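MDM10 isoform 1 (Saccharomyces cerevisiae, PDB 7BTX) serves in the ERMES complex that tethers the endoplasmic reticulum to mitochondria and takes part in late assembly steps of the TOM complex of the outer membrane. Local coordinates at residues D6-A11 with E154-K159. Numbering follows the deposited sequence.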
ATOM      1  N   ASP D   6     -25.852  14.577   5.760  1.00 53.20           N
ATOM      2  CA  ASP D   6     -27.297  14.413   5.664  1.00 53.20           C
ATOM      3  C   ASP D   6     -27.947  14.169   7.016  1.00 53.20           C
ATOM      4  O   ASP D   6     -29.177  14.210   7.112  1.00 53.20           O
ATOM      5  CB  ASP D   6     -27.640  13.266   4.716  1.00 53.20           C
ATOM      6  CG  ASP D   6     -26.899  13.357   3.403  1.00 53.20           C
ATOM      7  OD1 ASP D   6     -26.938  14.431   2.767  1.00 53.20           O
ATOM      8  OD2 ASP D   6     -26.281  12.351   3.002  1.00 53.20           O
ATOM      9  N   GLN D   7     -27.164  13.898   8.060  1.00 51.46           N
ATOM     10  CA  GLN D   7     -27.751  13.831   9.393  1.00 51.46           C
ATOM     11  C   GLN D   7     -27.509  15.110  10.178  1.00 51.46           C
ATOM     12  O   GLN D   7     -28.189  15.351  11.178  1.00 51.46           O
ATOM     13  CB  GLN D   7     -27.225  12.619  10.161  1.00 51.46           C
ATOM     14  CG  GLN D   7     -25.728  12.408  10.102  1.00 51.46           C
ATOM     15  CD  GLN D   7     -25.320  11.042  10.625  1.00 51.46           C
ATOM     16  OE1 GLN D   7     -26.076  10.395  11.346  1.00 51.46           O
ATOM     17  NE2 GLN D   7     -24.130  10.591  10.252  1.00 51.46           N
ATOM     18  N   VAL D   8     -26.542  15.926   9.756  1.00 49.71           N
ATOM     19  CA  VAL D   8     -26.514  17.322  10.181  1.00 49.71           C
ATOM     20  C   VAL D   8     -27.712  18.056   9.600  1.00 49.71           C
ATOM     21  O   VAL D   8     -28.373  18.846  10.286  1.00 49.71           O
ATOM     22  CB  VAL D   8     -25.184  17.981   9.759  1.00 49.71           C
ATOM     23  CG1 VAL D   8     -25.222  19.467   9.977  1.00 49.71           C
ATOM     24  CG2 VAL D   8     -24.030  17.402  10.529  1.00 49.71           C
ATOM     25  N   LEU D   9     -28.030  17.768   8.338  1.00 48.27           N
ATOM     26  CA  LEU D   9     -29.111  18.445   7.634  1.00 48.27           C
ATOM     27  C   LEU D   9     -30.469  18.077   8.215  1.00 48.27           C
ATOM     28  O   LEU D   9     -31.335  18.939   8.389  1.00 48.27           O
ATOM     29  CB  LEU D   9     -29.040  18.089   6.154  1.00 48.27           C
ATOM     30  CG  LEU D   9     -30.226  18.441   5.278  1.00 48.27           C
ATOM     31  CD1 LEU D   9     -30.208  19.911   5.082  1.00 48.27           C
ATOM     32  CD2 LEU D   9     -30.133  17.733   3.949  1.00 48.27           C
ATOM     33  N   ARG D  10     -30.669  16.802   8.537  1.00 49.98           N
ATOM     34  CA  ARG D  10     -31.943  16.387   9.106  1.00 49.98           C
ATOM     35  C   ARG D  10     -32.079  16.820  10.558  1.00 49.98           C
ATOM     36  O   ARG D  10     -33.197  16.912  11.069  1.00 49.98           O
ATOM     37  CB  ARG D  10     -32.107  14.875   8.982  1.00 49.98           C
ATOM     38  N   ALA D  11     -30.965  17.090  11.237  1.00 53.79           N
ATOM     39  CA  ALA D  11     -31.045  17.587  12.606  1.00 53.79           C
ATOM     40  C   ALA D  11     -31.414  19.061  12.630  1.00 53.79           C
ATOM     41  O   ALA D  11     -32.007  19.542  13.601  1.00 53.79           O
ATOM     42  CB  ALA D  11     -29.723  17.360  13.331  1.00 53.79           C
ATOM     43  N   GLU D 154     -15.611  19.268   2.044  1.00 38.87           N
ATOM     44  CA  GLU D 154     -17.047  19.320   1.828  1.00 38.87           C
ATOM     45  C   GLU D 154     -17.607  20.443   2.685  1.00 38.87           C
ATOM     46  O   GLU D 154     -17.014  20.799   3.705  1.00 38.87           O
ATOM     47  CB  GLU D 154     -17.703  17.973   2.136  1.00 38.87           C
ATOM     48  CG  GLU D 154     -18.181  17.778   3.551  1.00 38.87           C
ATOM     49  CD  GLU D 154     -18.769  16.407   3.770  1.00 38.87           C
ATOM     50  OE1 GLU D 154     -18.636  15.561   2.864  1.00 38.87           O
ATOM     51  OE2 GLU D 154     -19.356  16.169   4.843  1.00 38.87           O
ATOM     52  N   ALA D 155     -18.708  21.046   2.268  1.00 34.58           N
ATOM     53  CA  ALA D 155     -19.265  22.180   2.982  1.00 34.58           C
ATOM     54  C   ALA D 155     -20.771  22.207   2.791  1.00 34.58           C
ATOM     55  O   ALA D 155     -21.310  21.611   1.860  1.00 34.58           O
ATOM     56  CB  ALA D 155     -18.633  23.493   2.513  1.00 34.58           C
ATOM     57  N   MET D 156     -21.450  22.910   3.691  1.00 36.30           N
ATOM     58  CA  MET D 156     -22.894  23.071   3.621  1.00 36.30           C
ATOM     59  C   MET D 156     -23.333  24.298   4.401  1.00 36.30           C
ATOM     60  O   MET D 156     -23.037  24.423   5.590  1.00 36.30           O
ATOM     61  CB  MET D 156     -23.610  21.836   4.162  1.00 36.30           C
ATOM     62  CG  MET D 156     -25.112  21.925   4.065  1.00 36.30           C
ATOM     63  SD  MET D 156     -25.946  20.405   4.504  1.00 36.30           S
ATOM     64  CE  MET D 156     -25.535  20.299   6.234  1.00 36.30           C
ATOM     65  N   ILE D 157     -24.037  25.210   3.745  1.00 35.30           N
ATOM     66  CA  ILE D 157     -24.621  26.377   4.389  1.00 35.30           C
ATOM     67  C   ILE D 157     -26.123  26.289   4.208  1.00 35.30           C
ATOM     68  O   ILE D 157     -26.600  26.089   3.090  1.00 35.30           O
ATOM     69  CB  ILE D 157     -24.079  27.689   3.794  1.00 35.30           C
ATOM     70  CG1 ILE D 157     -22.555  27.715   3.838  1.00 35.30           C
ATOM     71  CG2 ILE D 157     -24.639  28.881   4.525  1.00 35.30           C
ATOM     72  CD1 ILE D 157     -21.956  28.723   2.917  1.00 35.30           C
ATOM     73  N   ILE D 158     -26.866  26.418   5.297  1.00 38.63           N
ATOM     74  CA  ILE D 158     -28.321  26.456   5.258  1.00 38.63           C
ATOM     75  C   ILE D 158     -28.730  27.816   5.793  1.00 38.63           C
ATOM     76  O   ILE D 158     -28.211  28.263   6.819  1.00 38.63           O
ATOM     77  CB  ILE D 158     -28.957  25.334   6.084  1.00 38.63           C
ATOM     78  CG1 ILE D 158     -28.355  23.986   5.730  1.00 38.63           C
ATOM     79  CG2 ILE D 158     -30.440  25.282   5.848  1.00 38.63           C
ATOM     80  CD1 ILE D 158     -28.747  22.916   6.693  1.00 38.63           C
ATOM     81  N   LYS D 159     -29.639  28.485   5.097  1.00 43.51           N
ATOM     82  CA  LYS D 159     -30.189  29.761   5.529  1.00 43.51           C
ATOM     83  C   LYS D 159     -31.702  29.665   5.447  1.00 43.51           C
ATOM     84  O   LYS D 159     -32.246  29.475   4.357  1.00 43.51           O
ATOM     85  CB  LYS D 159     -29.697  30.907   4.645  1.00 43.51           C
ATOM     86  CG  LYS D 159     -28.197  31.031   4.487  1.00 43.51           C
ATOM     87  CD  LYS D 159     -27.555  31.507   5.760  1.00 43.51           C
ATOM     88  CE  LYS D 159     -27.881  32.957   6.023  1.00 43.51           C
ATOM     89  NZ  LYS D 159     -27.299  33.396   7.317  1.00 43.51           N
TER
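Met156 reaches from the barrel wall to the N-terminal helix with its terminal methyl: CE lies 3.8 Å from Val8 CG1 and 4.1 Å from Leu9 CB, and so meets both neighbours on one turn. Met156 and Val8 run past each other in opposite directions, with the terminal CE of the methionine against the CG1 branch of the valine. The methionine gets there with an extended chain, CG anti to the backbone N (chi1 -178°), that bends only at its last torsion (chi3 66°) to carry CE onto the helix. Farther along, Leu9 CD1 touches Ile158 CD1 at 3.7 Å, the two side chains crossing at roughly a right angle; this is the pair whose CA atoms come nearest across the two segments, with CA of Leu9 8.4 Å from CA of Ile158.

Met156 and Ile158, two apart on the strand, both point their CB toward the helix. The strand itself is held by backbone hydrogen bonds on its two edges, Met156 to Tyr143 of strand 140-147 and Ile157 to Leu169 of strand 165-174. Around this first shell, Met5 also packs on Met156 and Phe12 on Ile158, while Met168 and Lys170 of strand 165-174 border Leu9. Val8 also touches Met85, which lies in a loop.

Helix and strand run nearly parallel, the axes of the two short segments 11° apart and 10.5 Å at closest approach. In this mitochondrial beta-barrel, helix 5-16 lies along the inner face of the wall, consistent with the N-terminal helix of the related mitochondrial beta-barrels VDAC and Tom40. The side-chain contacts between the two segments are all apolar, carbon against carbon, consistent with shape and burial, rather than directed polar bonds, keeping this part of the helix against the strand.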